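UTP-glucose-1-phosphate uridylyltransferase 2 (Trypanosoma brucei, PDB 3GUE) probably catalyses the formation of UDP-glucose and diphosphate from UTP and alpha-D-glucose 1-phosphate, and binds UDP-glucose. Local coordinates at residues C28-L33 / L321-L326; Y389-T392 / R396-L399; K50-V55 / V277-A282; L232-E237 / G241-V246; V458-K461 / P467-I470. All coordinates share one frame; numbering follows the deposited sequence.

Interaction 1 of 5, residues C28-L33 / L321-L326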
# COMPACT_ATOMS: atom_id res chain seq x y z
N CYS A 28 16.96 -1.67 -13.85
CA CYS A 28 15.57 -1.20 -13.93
C CYS A 28 15.16 -0.93 -15.40
O CYS A 28 14.07 -1.32 -15.83
CB CYS A 28 15.33 0.03 -13.06
SG CYS A 28 13.76 0.85 -13.39
N ILE A 29 16.04 -0.27 -16.16
CA ILE A 29 15.79 -0.01 -17.58
C ILE A 29 15.56 -1.34 -18.30
O ILE A 29 14.55 -1.51 -18.98
CB ILE A 29 16.92 0.83 -18.25
CG1 ILE A 29 17.00 2.23 -17.61
CG2 ILE A 29 16.71 0.92 -19.79
CD1 ILE A 29 18.26 3.00 -17.89
N HIS A 30 16.47 -2.29 -18.10
CA HIS A 30 16.37 -3.64 -18.67
C HIS A 30 15.05 -4.38 -18.33
O HIS A 30 14.40 -4.92 -19.23
CB HIS A 30 17.63 -4.44 -18.28
CG HIS A 30 17.57 -5.90 -18.61
ND1 HIS A 30 18.07 -6.87 -17.76
CD2 HIS A 30 17.09 -6.56 -19.69
CE1 HIS A 30 17.89 -8.06 -18.30
NE2 HIS A 30 17.30 -7.90 -19.47
N ILE A 31 14.68 -4.43 -17.05
CA ILE A 31 13.42 -5.02 -16.61
C ILE A 31 12.21 -4.29 -17.25
O ILE A 31 11.28 -4.93 -17.74
CB ILE A 31 13.31 -5.02 -15.05
CG1 ILE A 31 14.52 -5.76 -14.42
CG2 ILE A 31 11.97 -5.60 -14.56
CD1 ILE A 31 14.47 -5.87 -12.86
N PHE A 32 12.24 -2.96 -17.25
CA PHE A 32 11.19 -2.17 -17.90
C PHE A 32 11.02 -2.49 -19.40
O PHE A 32 9.89 -2.59 -19.88
CB PHE A 32 11.41 -0.65 -17.69
CG PHE A 32 10.39 0.23 -18.41
CD1 PHE A 32 9.17 0.54 -17.81
CD2 PHE A 32 10.64 0.73 -19.69
CE1 PHE A 32 8.22 1.32 -18.48
CE2 PHE A 32 9.71 1.49 -20.37
CZ PHE A 32 8.51 1.80 -19.77
N LEU A 33 12.12 -2.65 -20.12
CA LEU A 33 12.05 -2.85 -21.57
C LEU A 33 11.59 -4.27 -21.90
O LEU A 33 10.98 -4.48 -22.94
CB LEU A 33 13.36 -2.47 -22.29
CG LEU A 33 13.72 -0.99 -22.27
CD1 LEU A 33 15.07 -0.72 -22.88
CD2 LEU A 33 12.65 -0.21 -23.01
N LEU A 321 20.28 -13.02 -12.13
CA LEU A 321 21.07 -11.92 -12.72
C LEU A 321 20.38 -10.56 -12.54
O LEU A 321 20.25 -9.78 -13.48
CB LEU A 321 21.41 -12.21 -14.19
CG LEU A 321 21.80 -13.67 -14.54
CD1 LEU A 321 21.29 -14.09 -15.91
CD2 LEU A 321 23.29 -13.94 -14.39
N GLY A 322 19.95 -10.30 -11.31
CA GLY A 322 19.25 -9.07 -10.93
C GLY A 322 17.84 -8.87 -11.49
O GLY A 322 17.27 -7.79 -11.32
N VAL A 323 17.27 -9.90 -12.13
CA VAL A 323 15.97 -9.77 -12.82
C VAL A 323 14.90 -10.75 -12.30
O VAL A 323 14.78 -11.89 -12.79
CB VAL A 323 16.15 -9.84 -14.40
CG1 VAL A 323 14.82 -9.69 -15.14
CG2 VAL A 323 17.10 -8.76 -14.87
N LEU A 324 14.13 -10.32 -11.29
CA LEU A 324 12.97 -11.10 -10.81
C LEU A 324 11.83 -11.08 -11.83
O LEU A 324 11.54 -10.04 -12.43
CB LEU A 324 12.43 -10.58 -9.47
CG LEU A 324 13.34 -10.68 -8.25
CD1 LEU A 324 12.65 -10.11 -7.01
CD2 LEU A 324 13.83 -12.12 -7.99
N ARG A 325 11.17 -12.23 -12.00
CA ARG A 325 10.07 -12.38 -12.95
C ARG A 325 8.75 -11.98 -12.31
O ARG A 325 7.80 -12.76 -12.36
CB ARG A 325 9.96 -13.84 -13.44
CG ARG A 325 11.24 -14.46 -13.95
CD ARG A 325 11.03 -15.92 -14.41
NE ARG A 325 11.37 -16.91 -13.38
CZ ARG A 325 10.51 -17.43 -12.50
NH1 ARG A 325 9.24 -17.06 -12.51
NH2 ARG A 325 10.92 -18.32 -11.61
N LEU A 326 8.67 -10.80 -11.68
CA LEU A 326 7.40 -10.33 -11.13
C LEU A 326 6.43 -10.03 -12.27
O LEU A 326 6.84 -9.50 -13.30
CB LEU A 326 7.61 -9.08 -10.26
CG LEU A 326 8.31 -9.23 -8.89
CD1 LEU A 326 8.54 -7.85 -8.30
CD2 LEU A 326 7.48 -10.04 -7.92
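With CG anti to the backbone N (chi1 171°), the ring of His30 leans out from the helix toward Val323, while Ile31 turns its CG1 branch the other way, opposite the carbonyl carbon (chi1 -56°), and meets the same valine from one residue further along. CG2 of Val323 meets both partners, CG1 only the isoleucine. CG2 lies 3.6 Å from His30 ND1 and 3.6 Å from His30 CE1, approaching the imidazole at a slant, and the two side chains cross at about a right angle. The same CG2 is 4.0 Å from Ile31 CG1, and Val323 CG1 stands 4.0 Å from that carbon, as the isoleucine and valine run past one another in opposite directions. Ile31 CD1 reaches the loop backbone, 3.7 Å from Gly322 O. No hydrogen bond links the segments; the contact rests on van der Waals packing. The loop gets its course from a Schellman motif that ends helix 310-319: Leu321 is its positive-phi residue, and Gly322 follows with positive phi. Leu321 O is hydrogen-bonded by Lys27 NZ. Ile31 lines a pocket holding a dithiol, probably from the crystallisation liquor, and its side chain is about 13 Å from UDP-glucose. Helix 26-40 sits with Ile31 against the loop and Thr196 of helix 194-201, while Phe32 faces helix 10-21 and strand 165-169.

Interaction 2 of 5, residues Y389-T392 / R396-L399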
# COMPACT_ATOMS: atom_id res chain seq x y z
N TYR A 389 -10.97 4.28 14.98
CA TYR A 389 -9.58 3.85 15.14
C TYR A 389 -8.97 4.55 16.33
O TYR A 389 -9.30 5.67 16.60
CB TYR A 389 -8.77 4.08 13.86
CG TYR A 389 -9.05 3.02 12.81
CD1 TYR A 389 -8.25 1.87 12.70
CD2 TYR A 389 -10.14 3.14 11.93
CE1 TYR A 389 -8.53 0.88 11.75
CE2 TYR A 389 -10.41 2.15 10.98
CZ TYR A 389 -9.61 1.04 10.89
OH TYR A 389 -9.88 0.06 9.92
N GLN A 390 -8.09 3.84 17.04
CA GLN A 390 -7.59 4.32 18.31
C GLN A 390 -6.09 4.16 18.33
O GLN A 390 -5.57 3.23 17.74
CB GLN A 390 -8.18 3.48 19.47
CG GLN A 390 -9.70 3.39 19.50
CD GLN A 390 -10.25 2.60 20.66
OE1 GLN A 390 -9.53 1.89 21.36
NE2 GLN A 390 -11.55 2.74 20.89
N VAL A 391 -5.42 5.04 19.06
CA VAL A 391 -3.99 4.94 19.29
C VAL A 391 -3.67 4.02 20.48
O VAL A 391 -4.22 4.17 21.56
CB VAL A 391 -3.36 6.35 19.43
CG1 VAL A 391 -1.84 6.28 19.58
CG2 VAL A 391 -3.74 7.18 18.21
N THR A 392 -2.77 3.07 20.26
CA THR A 392 -2.32 2.15 21.29
C THR A 392 -1.04 2.66 22.00
O THR A 392 -0.36 3.57 21.53
CB THR A 392 -2.05 0.75 20.69
OG1 THR A 392 -0.83 0.79 19.95
CG2 THR A 392 -3.16 0.30 19.76
N ARG A 396 0.47 2.45 17.64
CA ARG A 396 -0.16 1.92 16.44
C ARG A 396 -1.57 2.48 16.37
O ARG A 396 -2.09 3.01 17.37
CB ARG A 396 -0.15 0.39 16.43
CG ARG A 396 1.23 -0.22 16.22
CD ARG A 396 1.18 -1.73 15.97
NE ARG A 396 0.55 -2.43 17.07
CZ ARG A 396 -0.57 -3.14 16.98
NH1 ARG A 396 -1.18 -3.25 15.80
NH2 ARG A 396 -1.08 -3.74 18.06
N LEU A 397 -2.17 2.44 15.20
CA LEU A 397 -3.59 2.73 15.04
C LEU A 397 -4.33 1.44 14.78
O LEU A 397 -3.93 0.65 13.92
CB LEU A 397 -3.83 3.74 13.93
CG LEU A 397 -3.60 5.16 14.42
CD1 LEU A 397 -2.13 5.50 14.53
CD2 LEU A 397 -4.26 6.13 13.52
N VAL A 398 -5.39 1.21 15.54
CA VAL A 398 -6.11 -0.07 15.50
C VAL A 398 -7.62 0.15 15.61
O VAL A 398 -8.08 1.08 16.28
CB VAL A 398 -5.67 -1.00 16.65
CG1 VAL A 398 -4.14 -1.29 16.58
CG2 VAL A 398 -6.04 -0.38 17.98
N LEU A 399 -8.38 -0.71 14.94
CA LEU A 399 -9.83 -0.64 14.95
C LEU A 399 -10.29 -0.84 16.39
O LEU A 399 -9.71 -1.63 17.14
CB LEU A 399 -10.41 -1.75 14.04
CG LEU A 399 -11.92 -1.75 13.82
CD1 LEU A 399 -12.36 -0.58 12.97
CD2 LEU A 399 -12.32 -3.06 13.16
O HOH W 1 -0.82 -2.41 20.49
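Tyr389 lays one face of its ring against Leu399, whose CD1 methyl sits 3.7 Å above the ring plane, offset toward the rim on the phenol side. The leucine backbone adds a CH-pi contact, with Leu399 CA 4.1 Å from the ring centroid and off-centre. With CG opposite its carbonyl carbon (chi1 -78°), the tyrosine brings CD1 to 3.4 Å from Leu399 N, and the ring covers the partner backbone as well as its side chain. Val391 and Leu397 follow on the same face of the hairpin in a looser contact. On the other face, Thr392 CG2 presses against Val398 CG2 at 3.5 Å, tighter than usual for two carbons.

Between the faces the backbones pair through Gln390 and Val398. Gln390 N donates to Val398 O at 2.9 Å, and Val398 N returns a bond to Gln390 O in the carbonyl plane. Nearer the turn, Thr392 N gives Arg396 O a straighter bond of 3.0 Å (165° at the hydrogen). A second link there, from Arg396 N to Thr392 OG1, is doubtful because the hydroxyl is placed less surely. The guanidinium of Arg396 is anchored by Asp394 through NE and by Gly224 O through NH1, while NH2 donates to a water. Alternating hydrogen-bonded and non-hydrogen-bonded pairs joined by a short turn define an antiparallel beta hairpin; here Tyr389, Val391 and Leu397 pack its inward face on strand 100-102.

Interaction 3 of 5, residues K50-V55 / V277-A282. Unlike the reference sequence in segment 50-55: Ser53 (reference Phe). With UPG (uridine-5'-diphosphate-glucose), chain C.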
# COMPACT_ATOMS: atom_id res chain seq x y z
N LYS A 50 -11.14 -17.23 -14.42
CA LYS A 50 -11.11 -18.61 -14.88
C LYS A 50 -9.70 -19.25 -14.87
O LYS A 50 -9.55 -20.47 -15.12
CB LYS A 50 -11.80 -18.71 -16.24
CG LYS A 50 -13.32 -18.67 -16.11
CD LYS A 50 -14.04 -19.12 -17.37
CE LYS A 50 -15.54 -18.85 -17.30
NZ LYS A 50 -16.26 -19.15 -18.61
N SER A 51 -8.70 -18.42 -14.52
CA SER A 51 -7.29 -18.83 -14.47
C SER A 51 -6.85 -19.22 -13.06
O SER A 51 -5.72 -19.71 -12.85
CB SER A 51 -6.37 -17.72 -15.02
OG SER A 51 -6.26 -16.62 -14.11
N ILE A 52 -7.73 -18.98 -12.10
CA ILE A 52 -7.40 -19.18 -10.70
C ILE A 52 -8.51 -19.88 -9.94
O ILE A 52 -9.67 -19.95 -10.39
CB ILE A 52 -7.06 -17.85 -10.00
CG1 ILE A 52 -8.16 -16.82 -10.26
CG2 ILE A 52 -5.67 -17.37 -10.45
CD1 ILE A 52 -8.23 -15.71 -9.26
N SER A 53 -8.13 -20.38 -8.77
CA SER A 53 -9.01 -21.06 -7.85
C SER A 53 -8.90 -20.32 -6.52
O SER A 53 -7.85 -19.77 -6.22
CB SER A 53 -8.53 -22.49 -7.66
OG SER A 53 -8.77 -23.21 -8.85
N PRO A 54 -9.99 -20.29 -5.73
CA PRO A 54 -9.92 -19.64 -4.42
C PRO A 54 -9.07 -20.38 -3.37
O PRO A 54 -9.01 -21.60 -3.37
CB PRO A 54 -11.38 -19.56 -3.98
CG PRO A 54 -12.06 -20.67 -4.72
CD PRO A 54 -11.34 -20.81 -6.02
N VAL A 55 -8.40 -19.62 -2.52
CA VAL A 55 -7.75 -20.15 -1.32
C VAL A 55 -8.79 -20.31 -0.20
O VAL A 55 -9.26 -19.32 0.38
CB VAL A 55 -6.60 -19.23 -0.84
CG1 VAL A 55 -5.96 -19.79 0.44
CG2 VAL A 55 -5.56 -19.05 -1.91
N VAL A 277 -0.97 -17.20 -6.06
CA VAL A 277 -0.96 -16.02 -6.91
C VAL A 277 -1.59 -14.84 -6.16
O VAL A 277 -2.49 -15.01 -5.34
CB VAL A 277 -1.65 -16.22 -8.33
CG1 VAL A 277 -1.55 -17.66 -8.86
CG2 VAL A 277 -3.10 -15.75 -8.34
N LEU A 278 -1.08 -13.65 -6.44
CA LEU A 278 -1.65 -12.44 -5.89
C LEU A 278 -2.37 -11.75 -7.04
O LEU A 278 -1.79 -11.53 -8.11
CB LEU A 278 -0.54 -11.57 -5.29
CG LEU A 278 -0.84 -10.17 -4.74
CD1 LEU A 278 -1.71 -10.24 -3.51
CD2 LEU A 278 0.51 -9.46 -4.41
N ARG A 279 -3.67 -11.53 -6.89
CA ARG A 279 -4.37 -10.73 -7.90
C ARG A 279 -4.68 -9.33 -7.35
O ARG A 279 -5.54 -9.18 -6.47
CB ARG A 279 -5.62 -11.40 -8.39
CG ARG A 279 -6.27 -10.62 -9.54
CD ARG A 279 -7.42 -11.31 -10.16
NE ARG A 279 -8.49 -11.67 -9.23
CZ ARG A 279 -9.63 -12.21 -9.61
NH1 ARG A 279 -9.84 -12.43 -10.91
NH2 ARG A 279 -10.56 -12.54 -8.72
N GLU A 280 -3.96 -8.33 -7.87
CA GLU A 280 -4.16 -6.91 -7.52
C GLU A 280 -5.36 -6.32 -8.24
O GLU A 280 -5.83 -6.88 -9.23
CB GLU A 280 -2.93 -6.09 -7.87
CG GLU A 280 -1.66 -6.43 -7.07
CD GLU A 280 -1.74 -6.03 -5.62
OE1 GLU A 280 -1.66 -4.83 -5.28
OE2 GLU A 280 -1.87 -6.93 -4.80
N SER A 281 -5.85 -5.18 -7.76
CA SER A 281 -6.89 -4.42 -8.46
C SER A 281 -6.59 -4.20 -9.95
O SER A 281 -7.46 -4.40 -10.81
CB SER A 281 -7.09 -3.07 -7.78
OG SER A 281 -7.80 -3.21 -6.57
N ALA A 282 -5.36 -3.78 -10.24
CA ALA A 282 -4.90 -3.50 -11.59
C ALA A 282 -4.78 -4.74 -12.50
O ALA A 282 -4.61 -4.62 -13.71
CB ALA A 282 -3.59 -2.77 -11.55
N1 UPG C . 4.48 2.63 -3.05
C2 UPG C . 5.87 2.74 -3.26
N3 UPG C . 6.32 2.72 -4.57
C4 UPG C . 5.48 2.58 -5.65
C5 UPG C . 4.10 2.45 -5.45
C6 UPG C . 3.59 2.46 -4.16
O2 UPG C . 6.71 2.89 -2.36
O4 UPG C . 6.00 2.59 -6.78
C1C UPG C . 3.94 2.64 -1.66
C2C UPG C . 2.75 3.54 -1.30
O2C UPG C . 3.18 4.88 -1.04
C3C UPG C . 2.30 2.86 -0.01
C4C UPG C . 2.49 1.39 -0.33
O4C UPG C . 3.47 1.31 -1.40
O3C UPG C . 3.19 3.21 1.04
C5C UPG C . 1.17 0.72 -0.83
O5C UPG C . 0.75 1.19 -2.09
PA UPG C . -0.82 1.46 -2.38
O1A UPG C . -1.30 2.25 -1.21
O2A UPG C . -1.03 1.98 -3.74
O3A UPG C . -1.45 -0.05 -2.25
PB UPG C . -1.62 -1.16 -3.43
O1B UPG C . -0.32 -1.33 -4.09
O2B UPG C . -2.85 -0.89 -4.24
O3B UPG C . -2.02 -2.42 -2.51
C1' UPG C . -1.02 -2.96 -1.57
C2' UPG C . -0.75 -4.41 -1.93
C3' UPG C . -2.08 -5.16 -1.88
C4' UPG C . -2.65 -5.06 -0.45
C5' UPG C . -2.82 -3.58 -0.04
C6' UPG C . -3.07 -3.46 1.44
O2' UPG C . -0.19 -4.53 -3.25
O3' UPG C . -1.88 -6.50 -2.30
O4' UPG C . -3.90 -5.73 -0.37
O5' UPG C . -1.61 -2.80 -0.26
O6' UPG C . -3.59 -2.16 1.73
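Ile52 meets Val277 and Arg279 across a small antiparallel sheet, just before its weakly bonded edge strand 53-54; the order is 53-54, 257-262, 275-280, and the middle strand keeps the two outer backbones from pairing directly. The contact therefore spans the sheet by side chains alone, with no hydrogen bond between the segments. At CB the isoleucine divides. Its CG2 branch, anti to the carbonyl carbon, comes 3.7 Å from Val277 CG2, and the two side chains cross at a slant. Its CG1 branch is wedged between the backbone N and the carbonyl carbon (chi1 51°), a more congested setting, and carries CD1 over one face of the Arg279 guanidinium. There CD1 hovers 3.8 Å above the plane, directly over the middle: Arg279 CZ is 3.8 Å away, with its three nitrogens in an even ring around that point. The two side chains cross at about a right angle, so the methyl covers the flat group without disturbing the hydrogen bonds in its plane.

Those bonds hold the guanidinium in position. Arg279 NH2 forms a salt bridge with Glu49 and donates to His258 NE2, while NH1 donates to Ile47 O, and Ile52 itself also packs on Ala260 of the middle strand and on Ile47. One residue on, the strand turns from packing to ligand binding, because Glu280 points to the other side and grips the glucose of UDP-glucose with both carboxylate oxygens. It accepts a hydrogen bond from sugar O2' at OE1, 2.5 Å long, and another from sugar O3' at OE2, also 2.5 Å.

Interaction 4 of 5, residues L232-E237 / G241-V246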
# COMPACT_ATOMS: atom_id res chain seq x y z
N LEU A 232 8.38 -13.75 13.33
CA LEU A 232 9.75 -13.89 12.89
C LEU A 232 10.30 -15.27 13.25
O LEU A 232 10.90 -15.94 12.41
CB LEU A 232 10.63 -12.78 13.45
CG LEU A 232 12.11 -12.84 13.08
CD1 LEU A 232 12.26 -13.08 11.53
CD2 LEU A 232 12.74 -11.54 13.50
N ASP A 233 10.10 -15.67 14.51
CA ASP A 233 10.58 -16.96 15.04
C ASP A 233 10.06 -18.10 14.16
O ASP A 233 10.81 -18.98 13.76
CB ASP A 233 10.09 -17.19 16.48
CG ASP A 233 10.86 -16.39 17.53
OD1 ASP A 233 11.92 -15.81 17.23
OD2 ASP A 233 10.40 -16.37 18.69
N TYR A 234 8.76 -18.05 13.86
CA TYR A 234 8.07 -19.03 13.02
C TYR A 234 8.64 -19.14 11.61
O TYR A 234 8.88 -20.25 11.12
CB TYR A 234 6.60 -18.70 12.90
CG TYR A 234 5.88 -19.59 11.91
CD1 TYR A 234 5.61 -20.92 12.22
CD2 TYR A 234 5.50 -19.11 10.65
CE1 TYR A 234 4.97 -21.74 11.33
CE2 TYR A 234 4.86 -19.93 9.74
CZ TYR A 234 4.59 -21.26 10.10
OH TYR A 234 3.94 -22.11 9.22
N MET A 235 8.83 -17.99 10.98
CA MET A 235 9.36 -17.90 9.63
C MET A 235 10.73 -18.57 9.52
O MET A 235 11.01 -19.37 8.61
CB MET A 235 9.46 -16.43 9.25
CG MET A 235 9.91 -16.19 7.83
SD MET A 235 10.39 -14.48 7.63
CE MET A 235 10.92 -14.55 5.90
N HIS A 236 11.59 -18.22 10.47
CA HIS A 236 12.91 -18.83 10.62
C HIS A 236 12.91 -20.37 10.87
O HIS A 236 13.69 -21.12 10.27
CB HIS A 236 13.64 -18.09 11.75
CG HIS A 236 15.01 -18.60 12.01
ND1 HIS A 236 16.08 -18.33 11.18
CD2 HIS A 236 15.50 -19.35 13.02
CE1 HIS A 236 17.17 -18.91 11.67
NE2 HIS A 236 16.84 -19.53 12.78
N GLU A 237 12.02 -20.83 11.75
CA GLU A 237 11.91 -22.26 12.10
C GLU A 237 11.47 -23.10 10.92
O GLU A 237 11.92 -24.22 10.76
CB GLU A 237 10.88 -22.47 13.22
CG GLU A 237 11.36 -22.19 14.63
CD GLU A 237 10.26 -21.54 15.46
OE1 GLU A 237 9.06 -21.74 15.12
OE2 GLU A 237 10.60 -20.81 16.43
N GLY A 241 11.62 -18.11 2.98
CA GLY A 241 12.21 -16.94 2.35
C GLY A 241 11.29 -15.73 2.37
O GLY A 241 11.72 -14.58 2.30
N PHE A 242 10.00 -16.01 2.49
CA PHE A 242 8.97 -15.00 2.33
C PHE A 242 7.74 -15.44 3.13
O PHE A 242 7.29 -16.59 3.02
CB PHE A 242 8.68 -14.89 0.83
CG PHE A 242 7.55 -13.95 0.45
CD1 PHE A 242 7.83 -12.72 -0.15
CD2 PHE A 242 6.25 -14.34 0.59
CE1 PHE A 242 6.79 -11.87 -0.56
CE2 PHE A 242 5.18 -13.50 0.24
CZ PHE A 242 5.45 -12.27 -0.37
N LEU A 243 7.26 -14.53 3.98
CA LEU A 243 6.03 -14.69 4.69
C LEU A 243 5.14 -13.47 4.44
O LEU A 243 5.55 -12.34 4.70
CB LEU A 243 6.28 -14.90 6.18
CG LEU A 243 5.11 -15.35 7.07
CD1 LEU A 243 5.63 -16.13 8.25
CD2 LEU A 243 4.19 -14.20 7.55
N MET A 244 3.93 -13.70 3.95
CA MET A 244 2.90 -12.66 3.79
C MET A 244 1.83 -12.71 4.89
O MET A 244 1.22 -13.75 5.09
CB MET A 244 2.20 -12.87 2.44
CG MET A 244 1.00 -11.94 2.24
SD MET A 244 0.07 -12.28 0.75
CE MET A 244 1.25 -11.81 -0.52
N GLU A 245 1.58 -11.59 5.58
CA GLU A 245 0.46 -11.53 6.50
C GLU A 245 -0.80 -11.20 5.69
O GLU A 245 -0.75 -10.32 4.84
CB GLU A 245 0.68 -10.46 7.61
CG GLU A 245 1.97 -10.56 8.42
CD GLU A 245 1.90 -9.65 9.65
OE1 GLU A 245 1.01 -8.76 9.68
OE2 GLU A 245 2.70 -9.85 10.59
N VAL A 246 -1.87 -11.97 5.89
CA VAL A 246 -3.20 -11.68 5.31
C VAL A 246 -4.26 -11.53 6.41
O VAL A 246 -4.08 -12.04 7.52
CB VAL A 246 -3.67 -12.79 4.32
CG1 VAL A 246 -2.73 -12.91 3.12
CG2 VAL A 246 -3.84 -14.15 5.03
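Apolar contacts dominate between Leu243 and the helix. Leu243 CD1 meets the ring of Tyr234 at its edge, in the ring plane, 3.8 Å from Tyr234 CD2, the two side chains crossing at about a right angle. The same methyl lies 4.0 Å from Met235 CB, and Met235 CG comes 4.2 Å from Leu243 CB. A single methyl therefore fits between two consecutive helix residues.

A second kind joins side chain to backbone. Met235 is fully extended, with CG anti to the backbone N (chi1 -176°), and its CE methyl ends 3.7 Å from Gly241 O and 3.8 Å from Phe242 N, over the peptide where the strand begins.

Polar bonds lie around the contact. Tyr234 OH is hydrogen-bonded to Glu363 and Lys238, which fixes the ring whose edge Leu243 touches. Leu243 in turn pairs by backbone with Trp307, and its side chain rests on Val365.

The axes of 232-237 and 242-246 run at 142°, roughly antiparallel, across a short loop. Together with strand 214-219 before the helix, this is a beta-alpha-beta crossover, skipping strand 300-309, in the mixed sheet of a GT-A nucleotidyltransferase fold.

Interaction 5 of 5, residues V458-K461 / P467-I470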
# COMPACT_ATOMS: atom_id res chain seq x y z
N VAL A 458 -26.06 3.81 8.15
CA VAL A 458 -26.51 5.16 7.79
C VAL A 458 -26.35 5.49 6.30
O VAL A 458 -25.28 5.30 5.73
CB VAL A 458 -25.84 6.23 8.69
CG1 VAL A 458 -26.09 7.68 8.19
CG2 VAL A 458 -26.33 6.07 10.11
N VAL A 459 -27.42 6.01 5.69
CA VAL A 459 -27.36 6.54 4.34
C VAL A 459 -27.65 8.07 4.34
O VAL A 459 -28.59 8.55 5.01
CB VAL A 459 -28.31 5.77 3.35
CG1 VAL A 459 -28.20 6.32 1.91
CG2 VAL A 459 -28.02 4.25 3.36
N ILE A 460 -26.83 8.84 3.61
CA ILE A 460 -27.07 10.28 3.45
C ILE A 460 -27.00 10.65 1.96
O ILE A 460 -25.91 10.69 1.39
CB ILE A 460 -26.05 11.16 4.27
CG1 ILE A 460 -25.96 10.71 5.74
CG2 ILE A 460 -26.41 12.67 4.19
CD1 ILE A 460 -24.92 11.51 6.61
N LYS A 461 -28.16 10.95 1.36
CA LYS A 461 -28.28 11.33 -0.05
C LYS A 461 -28.78 12.76 -0.24
O LYS A 461 -29.90 13.10 0.15
CB LYS A 461 -29.28 10.42 -0.76
CG LYS A 461 -28.71 9.18 -1.37
CD LYS A 461 -29.68 8.67 -2.45
CE LYS A 461 -29.00 7.69 -3.39
NZ LYS A 461 -28.22 8.41 -4.45
N PRO A 467 -25.09 22.36 -0.63
CA PRO A 467 -24.66 21.32 0.30
C PRO A 467 -25.66 21.05 1.42
O PRO A 467 -26.25 21.97 1.98
CB PRO A 467 -23.36 21.88 0.87
CG PRO A 467 -22.82 22.70 -0.23
CD PRO A 467 -24.04 23.38 -0.82
N LEU A 468 -25.85 19.77 1.71
CA LEU A 468 -26.59 19.31 2.88
C LEU A 468 -25.71 19.38 4.13
O LEU A 468 -24.71 18.63 4.26
CB LEU A 468 -27.09 17.88 2.64
CG LEU A 468 -27.78 17.04 3.73
CD1 LEU A 468 -29.03 17.76 4.25
CD2 LEU A 468 -28.16 15.69 3.15
N ILE A 469 -26.06 20.26 5.06
CA ILE A 469 -25.28 20.36 6.29
C ILE A 469 -25.91 19.43 7.31
O ILE A 469 -27.13 19.43 7.50
CB ILE A 469 -25.16 21.81 6.84
CG1 ILE A 469 -24.39 22.70 5.87
CG2 ILE A 469 -24.42 21.83 8.18
CD1 ILE A 469 -24.78 24.10 5.96
N ILE A 470 -25.08 18.62 7.94
CA ILE A 470 -25.55 17.80 9.05
C ILE A 470 -25.25 18.54 10.36
O ILE A 470 -24.10 18.65 10.79
CB ILE A 470 -24.96 16.33 9.02
CG1 ILE A 470 -25.14 15.66 7.64
CG2 ILE A 470 -25.57 15.48 10.15
CD1 ILE A 470 -26.62 15.55 7.13
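Ile460 and Leu468 make the closest meeting of the contact, Ile460 CG2 lying 3.6 Å from Leu468 CD2. The two side chains cross at a slant, methyl against methyl. Ile470 approaches the same CG2 head-on, its CD1 at 4.1 Å, so that the gamma methyl of Ile460 fits between the ends of two residues that alternate along one strand. A looser touch comes from the backbone, Lys461 O standing 4.3 Å from Leu468 CD2.

The torsions explain why this methyl is the one used. Ile460 has CG2 anti to the backbone N, and its CG1 (chi1 -51°) turns to the side, leaving the shorter branch to face across. Leu468 extends its CG anti to the backbone N as well (chi1 174°), which thrusts CD2 toward the isoleucine.

Around this first shell the strands are held by other partners. Strand 458-462 is hydrogen-bonded to 437-443 on one side, through Ser439 and Thr441, and to 480-483 on the other; strand 468-470 pairs parallel with 446-448. Val446 touches both Ile460 and Leu468, and Phe448 and Leu476 also pack on Ile460. The axes of 458-461 and 468-470 run at 145° and come within 9.6 Å, on separate parallel sheets. Stacked parallel strands turned inward on one another are consistent with the left-handed beta-helix at the C terminus of this enzyme family. With no hydrogen bond across, this contact rests on dispersion and the hydrophobic effect, between aliphatic methyls.

Overall arrangement
From the N terminus, helix 26-40 opens the widest loop, which interaction 1 closes almost 300 residues later by joining it to the stretch after helix 310-319. Interaction 3 opens soon afterwards at 50-55 and closes at 277-282, within that span, tying the region of 50-55 to the strand that carries a UDP-glucose ligand. Inside both lies interaction 4, a local closure between a helix and the next strand of the mixed sheet. Its nearest atoms come about 4 Å from those of interaction 3, without touching. Interactions 2 and 5 follow in series: a hairpin at 389-399, then interaction 5 in the C-terminal parallel sheets, its centre about 49 Å from that of interaction 1. No loops cross.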